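Local coordinates for protein Lys-gingipain W83 (Porphyromonas gingivalis, PDB 6I9A) that cleaves proteins after lysine as a secreted cysteine endopeptidase of family C25 and may act as a virulence factor in periodontal disease, at residues M16-G21 with E26-W31; E219-W222 with L227-S230; Y377-S382 with Y434-T439. All blocks are in the same frame, centred on the assembly; numbering follows the deposited sequence.

Interaction 1. Residues M16-G21 with E26-W31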
ATOM      1  N   MET A  16      -3.818 -13.726   1.331  1.00 10.59           N
ATOM      2  CA  MET A  16      -2.507 -13.211   0.925  0.54 10.97           C
ATOM      3  C   MET A  16      -1.534 -14.365   0.714  1.00 11.02           C
ATOM      4  O   MET A  16      -1.359 -15.211   1.612  1.00 12.98           O
ATOM      5  CB  MET A  16      -1.965 -12.243   1.995  0.54 10.87           C
ATOM      6  CG  MET A  16      -0.527 -11.806   1.776  0.54 11.57           C
ATOM      7  SD  MET A  16       0.025 -10.764   3.194  0.54 11.71           S
ATOM      8  CE  MET A  16      -0.711  -9.170   2.581  0.54 10.59           C
ATOM      9  N   LEU A  17      -0.904 -14.391  -0.466  1.00 10.12           N
ATOM     10  CA  LEU A  17       0.157 -15.317  -0.794  1.00 10.05           C
ATOM     11  C   LEU A  17       1.458 -14.583  -0.465  1.00 10.18           C
ATOM     12  O   LEU A  17       1.665 -13.445  -0.938  1.00 11.01           O
ATOM     13  CB  LEU A  17       0.071 -15.671  -2.292  1.00 10.96           C
ATOM     14  CG  LEU A  17       1.213 -16.508  -2.823  1.00 11.32           C
ATOM     15  CD1 LEU A  17       1.282 -17.885  -2.129  1.00 13.72           C
ATOM     16  CD2 LEU A  17       1.025 -16.789  -4.302  1.00 13.30           C
ATOM     17  N   VAL A  18       2.323 -15.201   0.328  1.00 10.73           N
ATOM     18  CA  VAL A  18       3.605 -14.642   0.681  1.00 10.45           C
ATOM     19  C   VAL A  18       4.697 -15.492   0.094  1.00 10.70           C
ATOM     20  O   VAL A  18       4.714 -16.719   0.313  1.00 11.68           O
ATOM     21  CB  VAL A  18       3.775 -14.542   2.223  1.00 11.03           C
ATOM     22  CG1 VAL A  18       5.137 -13.944   2.595  1.00 12.68           C
ATOM     23  CG2 VAL A  18       2.617 -13.772   2.863  1.00 11.51           C
ATOM     24  N   VAL A  19       5.608 -14.904  -0.675  1.00 10.78           N
ATOM     25  CA  VAL A  19       6.812 -15.614  -1.164  1.00 11.16           C
ATOM     26  C   VAL A  19       8.021 -14.868  -0.656  1.00 10.73           C
ATOM     27  O   VAL A  19       8.161 -13.671  -0.927  1.00 10.94           O
ATOM     28  CB  VAL A  19       6.809 -15.694  -2.707  1.00 11.61           C
ATOM     29  CG1 VAL A  19       8.102 -16.355  -3.193  1.00 13.77           C
ATOM     30  CG2 VAL A  19       5.552 -16.429  -3.222  1.00 14.15           C
ATOM     31  N   ALA A  20       8.814 -15.537   0.184  1.00 11.20           N
ATOM     32  CA  ALA A  20       9.875 -14.899   0.903  1.00 11.52           C
ATOM     33  C   ALA A  20      11.197 -15.602   0.733  1.00 11.45           C
ATOM     34  O   ALA A  20      11.273 -16.846   0.717  1.00 11.98           O
ATOM     35  CB  ALA A  20       9.524 -14.853   2.381  1.00 12.65           C
ATOM     36  N   GLY A  21      12.274 -14.835   0.802  1.00 12.00           N
ATOM     37  CA  GLY A  21      13.581 -15.453   0.865  1.00 12.75           C
ATOM     38  C   GLY A  21      13.656 -16.247   2.153  1.00 12.84           C
ATOM     39  O   GLY A  21      13.199 -15.815   3.232  1.00 12.94           O
ATOM     40  N   GLU A  26      12.433 -16.029  10.516  1.00 15.86           N
ATOM     41  CA  GLU A  26      12.244 -15.593  11.895  1.00 17.70           C
ATOM     42  C   GLU A  26      11.792 -14.141  11.981  1.00 16.01           C
ATOM     43  O   GLU A  26      10.864 -13.829  12.730  1.00 14.50           O
ATOM     44  CB  GLU A  26      13.568 -15.792  12.623  1.00 20.03           C
ATOM     45  CG  GLU A  26      13.575 -15.324  14.067  1.00 31.16           C
ATOM     46  CD  GLU A  26      14.911 -15.524  14.766  1.00 43.10           C
ATOM     47  OE1 GLU A  26      15.947 -15.693  14.081  1.00 50.50           O
ATOM     48  OE2 GLU A  26      14.916 -15.507  16.015  1.00 46.29           O
ATOM     49  N   ALA A  27      12.429 -13.258  11.189  1.00 13.54           N
ATOM     50  CA  ALA A  27      12.067 -11.843  11.222  1.00 13.07           C
ATOM     51  C   ALA A  27      10.629 -11.602  10.742  1.00 12.19           C
ATOM     52  O   ALA A  27       9.977 -10.659  11.192  1.00 12.83           O
ATOM     53  CB  ALA A  27      13.053 -11.023  10.381  1.00 14.84           C
ATOM     54  N   LEU A  28      10.154 -12.428   9.823  1.00 12.08           N
ATOM     55  CA  LEU A  28       8.824 -12.212   9.265  1.00 12.56           C
ATOM     56  C   LEU A  28       7.718 -12.610  10.242  1.00 12.83           C
ATOM     57  O   LEU A  28       6.585 -12.128  10.118  1.00 12.91           O
ATOM     58  CB  LEU A  28       8.719 -13.060   7.983  1.00 14.37           C
ATOM     59  CG  LEU A  28       7.645 -12.763   6.963  1.00 15.01           C
ATOM     60  CD1 LEU A  28       7.620 -11.313   6.552  1.00 12.95           C
ATOM     61  CD2 LEU A  28       7.804 -13.699   5.769  1.00 15.64           C
ATOM     62  N   LYS A  29       8.007 -13.517  11.194  1.00 13.58           N
ATOM     63  CA  LYS A  29       6.940 -14.049  12.053  1.00 15.59           C
ATOM     64  C   LYS A  29       6.030 -12.979  12.717  1.00 13.23           C
ATOM     65  O   LYS A  29       4.819 -13.171  12.661  1.00 13.65           O
ATOM     66  CB  LYS A  29       7.519 -14.994  13.123  1.00 20.05           C
ATOM     67  CG  LYS A  29       6.388 -15.803  13.761  1.00 26.37           C
ATOM     68  CD  LYS A  29       6.788 -17.139  14.361  1.00 36.34           C
ATOM     69  CE  LYS A  29       5.705 -17.637  15.312  1.00 45.04           C
ATOM     70  NZ  LYS A  29       4.340 -17.720  14.697  1.00 51.80           N
ATOM     71  N   PRO A  30       6.523 -11.891  13.344  1.00 12.83           N
ATOM     72  CA  PRO A  30       5.585 -10.963  14.000  1.00 13.35           C
ATOM     73  C   PRO A  30       4.637 -10.297  13.010  1.00 11.24           C
ATOM     74  O   PRO A  30       3.488  -9.972  13.342  1.00 11.91           O
ATOM     75  CB  PRO A  30       6.491  -9.922  14.679  1.00 14.40           C
ATOM     76  CG  PRO A  30       7.833 -10.571  14.772  1.00 19.80           C
ATOM     77  CD  PRO A  30       7.934 -11.535  13.631  1.00 13.55           C
ATOM     78  N   TRP A  31       5.107 -10.109  11.754  1.00 11.05           N
ATOM     79  CA  TRP A  31       4.245  -9.503  10.728  1.00 10.28           C
ATOM     80  C   TRP A  31       3.177 -10.520  10.324  1.00  9.89           C
ATOM     81  O   TRP A  31       1.982 -10.160  10.241  1.00 10.15           O
ATOM     82  CB  TRP A  31       5.124  -9.101   9.543  1.00 10.98           C
ATOM     83  CG  TRP A  31       4.437  -8.353   8.437  1.00  9.97           C
ATOM     84  CD1 TRP A  31       4.161  -7.005   8.390  1.00 10.42           C
ATOM     85  CD2 TRP A  31       4.050  -8.883   7.156  1.00 10.44           C
ATOM     86  NE1 TRP A  31       3.634  -6.675   7.152  1.00 10.36           N
ATOM     87  CE2 TRP A  31       3.575  -7.808   6.379  1.00 10.33           C
ATOM     88  CE3 TRP A  31       4.087 -10.162   6.582  1.00 11.84           C
ATOM     89  CZ2 TRP A  31       3.126  -7.972   5.068  1.00 10.74           C
ATOM     90  CZ3 TRP A  31       3.656 -10.335   5.276  1.00 12.01           C
ATOM     91  CH2 TRP A  31       3.166  -9.248   4.532  1.00 11.89           C
TER
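Met16 meets Trp31 through its sulfur, in one of two modelled conformers of the methionine. CB leaves strand 14-20 toward helix 25-37, and CG, anti to the backbone N (chi1 172°), carries the chain outward. With the next torsion also extended, SD arrives 3.7 Å from CH2 of Trp31, the two side chains crossing at about a right angle; the bend comes only beyond it (chi3 -83°) and swings CE aside. SD stands 4.8 Å from the centroid of the six-membered ring, 55° off its normal: a Met-aromatic contact of oblique geometry. The Met16 side chain also touches Phe40 and Leu42 of strand 40-46 and Phe79 of strand 79-83. The same indole has CG2 of Val18 at its edge, near the ring plane, while NE1 is hydrogen-bonded to Asp362, so a buried polar atom is satisfied. One turn earlier, Leu28 and Val18 reach toward each other tip to tip, and Leu28 CD2 lies 4.0 Å from CB of Ala20, whose small methyl lets the leucine come close. With no hydrogen bond between the segments, apolar contact alone joins them. This is the strand-to-helix packing of a beta-alpha-beta unit, completed by strand 40-46, in the parallel beta sheet of an alpha/beta domain.

Interaction 2. Residues E219-W222 with L227-S230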
ATOM      1  N   GLU A 219      17.839   7.502  -8.818  1.00 10.08           N
ATOM      2  CA  GLU A 219      17.687   6.209  -8.125  1.00 10.13           C
ATOM      3  C   GLU A 219      17.743   6.366  -6.637  1.00 10.33           C
ATOM      4  O   GLU A 219      17.176   5.540  -5.928  1.00 10.98           O
ATOM      5  CB  GLU A 219      18.836   5.255  -8.511  1.00 11.06           C
ATOM      6  CG  GLU A 219      18.958   4.981 -10.027  1.00 12.28           C
ATOM      7  CD  GLU A 219      19.882   5.921 -10.816  1.00 12.83           C
ATOM      8  OE1 GLU A 219      20.182   7.036 -10.324  1.00 13.35           O
ATOM      9  OE2 GLU A 219      20.293   5.537 -11.937  1.00 15.27           O
ATOM     10  N   THR A 220      18.419   7.425  -6.158  1.00 10.16           N
ATOM     11  CA  THR A 220      18.668   7.589  -4.723  1.00 10.74           C
ATOM     12  C   THR A 220      18.192   8.920  -4.184  1.00 10.33           C
ATOM     13  O   THR A 220      18.603   9.314  -3.080  1.00 11.54           O
ATOM     14  CB  THR A 220      20.180   7.389  -4.428  1.00 11.90           C
ATOM     15  OG1 THR A 220      20.922   8.348  -5.192  1.00 15.22           O
ATOM     16  CG2 THR A 220      20.641   5.985  -4.724  1.00 13.21           C
ATOM     17  N   ALA A 221      17.298   9.625  -4.905  1.00 10.56           N
ATOM     18  CA  ALA A 221      16.863  10.921  -4.419  1.00  9.58           C
ATOM     19  C   ALA A 221      15.593  11.380  -5.073  1.00  9.25           C
ATOM     20  O   ALA A 221      15.331  11.133  -6.257  1.00  9.72           O
ATOM     21  CB  ALA A 221      17.942  12.009  -4.675  1.00 11.95           C
ATOM     22  N   TRP A 222      14.847  12.200  -4.326  1.00  9.13           N
ATOM     23  CA  TRP A 222      13.946  13.201  -4.893  1.00  9.14           C
ATOM     24  C   TRP A 222      14.908  14.341  -5.253  1.00  9.62           C
ATOM     25  O   TRP A 222      15.634  14.831  -4.382  1.00 10.31           O
ATOM     26  CB  TRP A 222      12.858  13.630  -3.907  1.00  9.76           C
ATOM     27  CG  TRP A 222      11.866  12.552  -3.628  1.00  8.91           C
ATOM     28  CD1 TRP A 222      11.647  11.408  -4.347  1.00  9.53           C
ATOM     29  CD2 TRP A 222      10.840  12.606  -2.639  1.00  9.07           C
ATOM     30  NE1 TRP A 222      10.566  10.735  -3.836  1.00  9.43           N
ATOM     31  CE2 TRP A 222      10.052  11.448  -2.781  1.00  9.27           C
ATOM     32  CE3 TRP A 222      10.527  13.516  -1.608  1.00 10.00           C
ATOM     33  CZ2 TRP A 222       8.899  11.212  -2.005  1.00  9.50           C
ATOM     34  CZ3 TRP A 222       9.424  13.246  -0.796  1.00 10.30           C
ATOM     35  CH2 TRP A 222       8.630  12.100  -0.992  1.00  9.97           C
ATOM     36  N   LEU A 227      16.323  15.477  -1.671  1.00 10.65           N
ATOM     37  CA  LEU A 227      16.246  14.594  -0.501  1.00 11.04           C
ATOM     38  C   LEU A 227      16.939  13.325  -0.893  1.00 10.98           C
ATOM     39  O   LEU A 227      16.427  12.570  -1.725  1.00 11.42           O
ATOM     40  CB  LEU A 227      14.805  14.329  -0.099  1.00 10.84           C
ATOM     41  CG  LEU A 227      14.595  13.442   1.134  1.00 11.07           C
ATOM     42  CD1 LEU A 227      15.148  14.086   2.414  1.00 12.80           C
ATOM     43  CD2 LEU A 227      13.114  13.093   1.294  1.00 11.90           C
ATOM     44  N   THR A 228      18.111  13.097  -0.346  1.00 12.11           N
ATOM     45  CA  THR A 228      18.900  11.926  -0.731  1.00 13.58           C
ATOM     46  C   THR A 228      18.710  10.743   0.223  1.00 12.74           C
ATOM     47  O   THR A 228      18.274  10.921   1.368  1.00 12.12           O
ATOM     48  CB  THR A 228      20.401  12.256  -0.760  1.00 14.68           C
ATOM     49  OG1 THR A 228      20.787  12.501   0.600  1.00 15.27           O
ATOM     50  CG2 THR A 228      20.720  13.469  -1.644  1.00 14.89           C
ATOM     51  N   THR A 229      19.203   9.561  -0.188  1.00 12.03           N
ATOM     52  CA  THR A 229      19.203   8.381   0.710  1.00 12.89           C
ATOM     53  C   THR A 229      20.031   8.671   1.979  1.00 13.78           C
ATOM     54  O   THR A 229      19.653   8.229   3.087  1.00 13.58           O
ATOM     55  CB  THR A 229      19.688   7.125  -0.040  1.00 13.18           C
ATOM     56  OG1 THR A 229      20.928   7.384  -0.713  1.00 16.47           O
ATOM     57  CG2 THR A 229      18.648   6.592  -1.014  1.00 14.09           C
ATOM     58  N   SER A 230      21.142   9.412   1.860  1.00 15.03           N
ATOM     59  CA  SER A 230      21.923   9.737   3.053  0.51 14.87           C
ATOM     60  C   SER A 230      21.085  10.584   4.029  1.00 14.69           C
ATOM     61  O   SER A 230      21.117  10.372   5.252  1.00 16.16           O
ATOM     62  CB  SER A 230      23.222  10.442   2.668  0.51 16.79           C
ATOM     63  OG  SER A 230      24.073   9.503   2.035  0.51 17.76           O
TER
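A beta hairpin, strands 221-223 and 226-228, holds this contact, and the hydrogen-bonded pair Trp222 and Leu227 lies one residue short of the strand ends at the turn. Leu227 N gives a fairly straight bond to Trp222 O (2.9 Å, 163° at the hydrogen), arriving in the carbonyl plane. The return bond, from Trp222 N to Leu227 O, is longer at 3.1 Å and more bent. Leu227 O also receives a CA-H...O contact from Ala221 CA at 3.2 Å. Ala221 and Thr228 form the adjoining non-hydrogen-bonded pair, whose CA atoms are close, as in such pairs; the short Ala221 methyl, CB, rests 3.4 Å from Leu227 O.

The hairpin continues a three-stranded antiparallel sheet that begins with strand 217-218, just after His216, the probable proton donor of the active site. Thr228 is the N-cap of helix 229-232, its hydroxyl capping a backbone N just past the segment. Thr229 N, in the helix's first turn, instead binds Thr220 O (3.0 Å), nearly along the C=O axis.

On the face opposite Ala221 and Thr228, Leu227 extends with CG opposite its own N (chi1 -179°), which brings CD2 beside the indole of Trp222, 3.9 Å from CE3. The broad indole also stacks with Tyr213 and Phe261, while its NE1 is hydrogen-bonded to Tyr276 OH.

Interaction 3. Residues Y377-S382 with Y434-T439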
ATOM      1  N   TYR A 377     -18.598  -1.247  18.800  1.00 13.27           N
ATOM      2  CA  TYR A 377     -18.666  -2.703  18.705  1.00 12.67           C
ATOM      3  C   TYR A 377     -19.270  -3.244  19.974  1.00 13.30           C
ATOM      4  O   TYR A 377     -19.275  -2.559  21.012  1.00 14.64           O
ATOM      5  CB  TYR A 377     -17.242  -3.283  18.469  1.00 13.57           C
ATOM      6  CG  TYR A 377     -16.325  -3.057  19.637  1.00 13.55           C
ATOM      7  CD1 TYR A 377     -16.182  -4.023  20.624  1.00 14.70           C
ATOM      8  CD2 TYR A 377     -15.635  -1.865  19.782  1.00 14.71           C
ATOM      9  CE1 TYR A 377     -15.389  -3.806  21.736  1.00 17.25           C
ATOM     10  CE2 TYR A 377     -14.824  -1.632  20.885  1.00 15.09           C
ATOM     11  CZ  TYR A 377     -14.710  -2.610  21.866  1.00 16.72           C
ATOM     12  OH  TYR A 377     -13.904  -2.413  22.968  1.00 21.13           O
ATOM     13  N   THR A 378     -19.736  -4.471  19.877  1.00 12.69           N
ATOM     14  CA  THR A 378     -20.191  -5.263  21.031  1.00 13.61           C
ATOM     15  C   THR A 378     -19.649  -6.665  20.847  1.00 13.85           C
ATOM     16  O   THR A 378     -19.918  -7.312  19.835  1.00 15.44           O
ATOM     17  CB  THR A 378     -21.741  -5.295  21.157  1.00 15.00           C
ATOM     18  OG1 THR A 378     -22.224  -3.961  21.204  1.00 18.32           O
ATOM     19  CG2 THR A 378     -22.194  -6.051  22.427  1.00 18.96           C
ATOM     20  N   LEU A 379     -18.911  -7.122  21.846  1.00 15.38           N
ATOM     21  CA  LEU A 379     -18.429  -8.495  21.852  1.00 17.01           C
ATOM     22  C   LEU A 379     -19.383  -9.368  22.656  1.00 17.97           C
ATOM     23  O   LEU A 379     -19.892  -8.926  23.698  1.00 18.37           O
ATOM     24  CB  LEU A 379     -17.031  -8.562  22.488  1.00 18.22           C
ATOM     25  CG  LEU A 379     -15.926  -7.767  21.812  1.00 18.85           C
ATOM     26  CD1 LEU A 379     -14.577  -8.078  22.444  1.00 21.61           C
ATOM     27  CD2 LEU A 379     -15.892  -8.001  20.283  1.00 19.91           C
ATOM     28  N   PRO A 380     -19.590 -10.620  22.246  1.00 18.89           N
ATOM     29  CA  PRO A 380     -20.371 -11.538  23.105  1.00 18.65           C
ATOM     30  C   PRO A 380     -19.589 -11.873  24.363  1.00 19.11           C
ATOM     31  O   PRO A 380     -18.346 -11.838  24.373  1.00 19.27           O
ATOM     32  CB  PRO A 380     -20.561 -12.777  22.214  1.00 20.29           C
ATOM     33  CG  PRO A 380     -19.338 -12.784  21.314  1.00 19.07           C
ATOM     34  CD  PRO A 380     -19.053 -11.309  21.048  1.00 18.29           C
ATOM     35  N   ALA A 381     -20.312 -12.234  25.447  1.00 21.99           N
ATOM     36  CA  ALA A 381     -19.648 -12.599  26.706  1.00 21.98           C
ATOM     37  C   ALA A 381     -18.856 -13.896  26.570  1.00 20.92           C
ATOM     38  O   ALA A 381     -17.866 -14.085  27.270  1.00 22.37           O
ATOM     39  CB  ALA A 381     -20.689 -12.757  27.807  1.00 22.85           C
ATOM     40  N   SER A 382     -19.281 -14.783  25.645  1.00 22.20           N
ATOM     41  CA  SER A 382     -18.548 -16.010  25.456  1.00 21.16           C
ATOM     42  C   SER A 382     -18.601 -16.441  23.998  1.00 19.89           C
ATOM     43  O   SER A 382     -19.377 -15.900  23.214  1.00 19.99           O
ATOM     44  CB  SER A 382     -19.111 -17.103  26.366  1.00 27.88           C
ATOM     45  OG  SER A 382     -20.339 -17.558  25.843  1.00 29.83           O
ATOM     46  N   TYR A 434      -9.004 -16.230  23.261  1.00 18.29           N
ATOM     47  CA  TYR A 434      -9.032 -15.978  21.819  1.00 16.20           C
ATOM     48  C   TYR A 434      -8.965 -14.507  21.493  1.00 16.39           C
ATOM     49  O   TYR A 434      -9.634 -13.717  22.145  1.00 16.23           O
ATOM     50  CB  TYR A 434     -10.306 -16.613  21.227  1.00 15.69           C
ATOM     51  CG  TYR A 434     -10.192 -18.129  21.222  1.00 15.94           C
ATOM     52  CD1 TYR A 434     -10.381 -18.870  22.391  1.00 16.78           C
ATOM     53  CD2 TYR A 434      -9.832 -18.814  20.070  1.00 14.17           C
ATOM     54  CE1 TYR A 434     -10.226 -20.256  22.404  1.00 16.90           C
ATOM     55  CE2 TYR A 434      -9.680 -20.202  20.071  1.00 15.30           C
ATOM     56  CZ  TYR A 434      -9.836 -20.905  21.251  1.00 16.02           C
ATOM     57  OH  TYR A 434      -9.646 -22.270  21.231  1.00 19.42           O
ATOM     58  N   ASP A 435      -8.166 -14.161  20.492  1.00 13.72           N
ATOM     59  CA  ASP A 435      -8.041 -12.768  20.080  1.00 13.60           C
ATOM     60  C   ASP A 435      -9.193 -12.409  19.146  1.00 12.02           C
ATOM     61  O   ASP A 435      -9.538 -13.194  18.273  1.00 12.05           O
ATOM     62  CB  ASP A 435      -6.671 -12.573  19.372  1.00 16.30           C
ATOM     63  CG  ASP A 435      -5.517 -12.924  20.302  1.00 19.11           C
ATOM     64  OD1 ASP A 435      -4.779 -13.908  20.012  1.00 23.08           O
ATOM     65  OD2 ASP A 435      -5.398 -12.280  21.359  1.00 20.55           O
ATOM     66  N   VAL A 436      -9.701 -11.211  19.310  1.00 12.49           N
ATOM     67  CA  VAL A 436     -10.747 -10.662  18.463  1.00 11.80           C
ATOM     68  C   VAL A 436     -10.257  -9.330  18.008  1.00 11.29           C
ATOM     69  O   VAL A 436      -9.981  -8.459  18.825  1.00 12.88           O
ATOM     70  CB  VAL A 436     -12.109 -10.531  19.173  1.00 13.51           C
ATOM     71  CG1 VAL A 436     -13.171  -9.989  18.217  1.00 15.65           C
ATOM     72  CG2 VAL A 436     -12.545 -11.873  19.763  1.00 15.47           C
ATOM     73  N   VAL A 437     -10.130  -9.140  16.694  1.00 10.88           N
ATOM     74  CA  VAL A 437      -9.620  -7.893  16.090  1.00 10.75           C
ATOM     75  C   VAL A 437     -10.675  -7.370  15.173  1.00 10.03           C
ATOM     76  O   VAL A 437     -11.250  -8.128  14.370  1.00 11.53           O
ATOM     77  CB  VAL A 437      -8.255  -8.113  15.386  1.00 11.64           C
ATOM     78  CG1 VAL A 437      -7.803  -6.843  14.647  1.00 11.66           C
ATOM     79  CG2 VAL A 437      -7.197  -8.529  16.407  1.00 12.58           C
ATOM     80  N   ILE A 438     -10.940  -6.063  15.278  1.00  9.85           N
ATOM     81  CA  ILE A 438     -11.907  -5.391  14.409  1.00  9.92           C
ATOM     82  C   ILE A 438     -11.232  -4.221  13.742  1.00  9.90           C
ATOM     83  O   ILE A 438     -10.666  -3.367  14.448  1.00 10.10           O
ATOM     84  CB  ILE A 438     -13.167  -4.932  15.177  1.00 11.39           C
ATOM     85  CG1 ILE A 438     -13.757  -6.090  16.043  1.00 11.26           C
ATOM     86  CG2 ILE A 438     -14.211  -4.341  14.201  1.00 12.20           C
ATOM     87  CD1 ILE A 438     -14.970  -5.618  16.945  1.00 14.33           C
ATOM     88  N   THR A 439     -11.256  -4.202  12.415  1.00 10.28           N
ATOM     89  CA  THR A 439     -10.609  -3.105  11.665  1.00 10.41           C
ATOM     90  C   THR A 439     -11.595  -2.540  10.672  1.00 10.22           C
ATOM     91  O   THR A 439     -12.577  -3.180  10.271  1.00 10.94           O
ATOM     92  CB  THR A 439      -9.346  -3.624  10.922  1.00 11.10           C
ATOM     93  OG1 THR A 439      -9.695  -4.690  10.026  1.00 11.50           O
ATOM     94  CG2 THR A 439      -8.234  -4.103  11.865  1.00 13.24           C
TER
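Apolar contacts make up the whole interaction, and they centre on the CD1 methyl of Ile438, which approaches Tyr377 near the root of its side chain. CD1 lies 3.6 Å from Tyr377 CB and 4.0 Å from CG, so the methyl meets the start of the tyrosine and approaches its ring obliquely. The near-straight isoleucine chain (chi2 175°) carries that methyl outward from strand 432-439. Tyr377 CG sits between its own backbone N and carbonyl carbon (chi1 66°), and its side chain touches Val446 and Lys448 of strand 446-452.

Leu379 supplies the second set of contacts through CD2. This methyl packs 4.0 Å from CG1 of Val436, the two side chains sliding past each other in opposite directions, and 4.2 Å from CD1 of Ile438. It thus bridges two beta-branched residues that project from the same side of their strand, while Ile392 and Lys448 flank the leucine.

Hydrogen bonds between the segments are absent. Each pairs elsewhere through its backbone: Thr378 with Gln393, Val436 with Lys448. The CA atoms of Leu379 and Val436 are 8.7 Å apart, far beyond strand-pairing distance. Such chemistry is consistent with packing across the interior of the C-terminal immunoglobulin-like domain: segment 377-382 covers buried Val436 and Ile438 by shape and hydrophobicity, without directional bonds across the interface.

Overall arrangement
Along the chain the three contacts follow one another without interleaving. Interactions 1 and 2 both belong to the C25 peptidase region, but in different sheets, with centres 28 Å apart and nearest atoms about 21 Å apart. Interaction 2 is the one near the active site: the side chain of Trp222 is about 8 Å from that of His216, the inferred proton donor, and that of Ala221 about 7 Å from the bound inhibitor KYT-36. Interaction 3 belongs to the immunoglobulin-like domain, on the opposite side of the chain's centre from interaction 2, 44 Å between centres. Interaction 1 comes nearer to interaction 3, about 11 Å between nearest atoms, although the two do not touch.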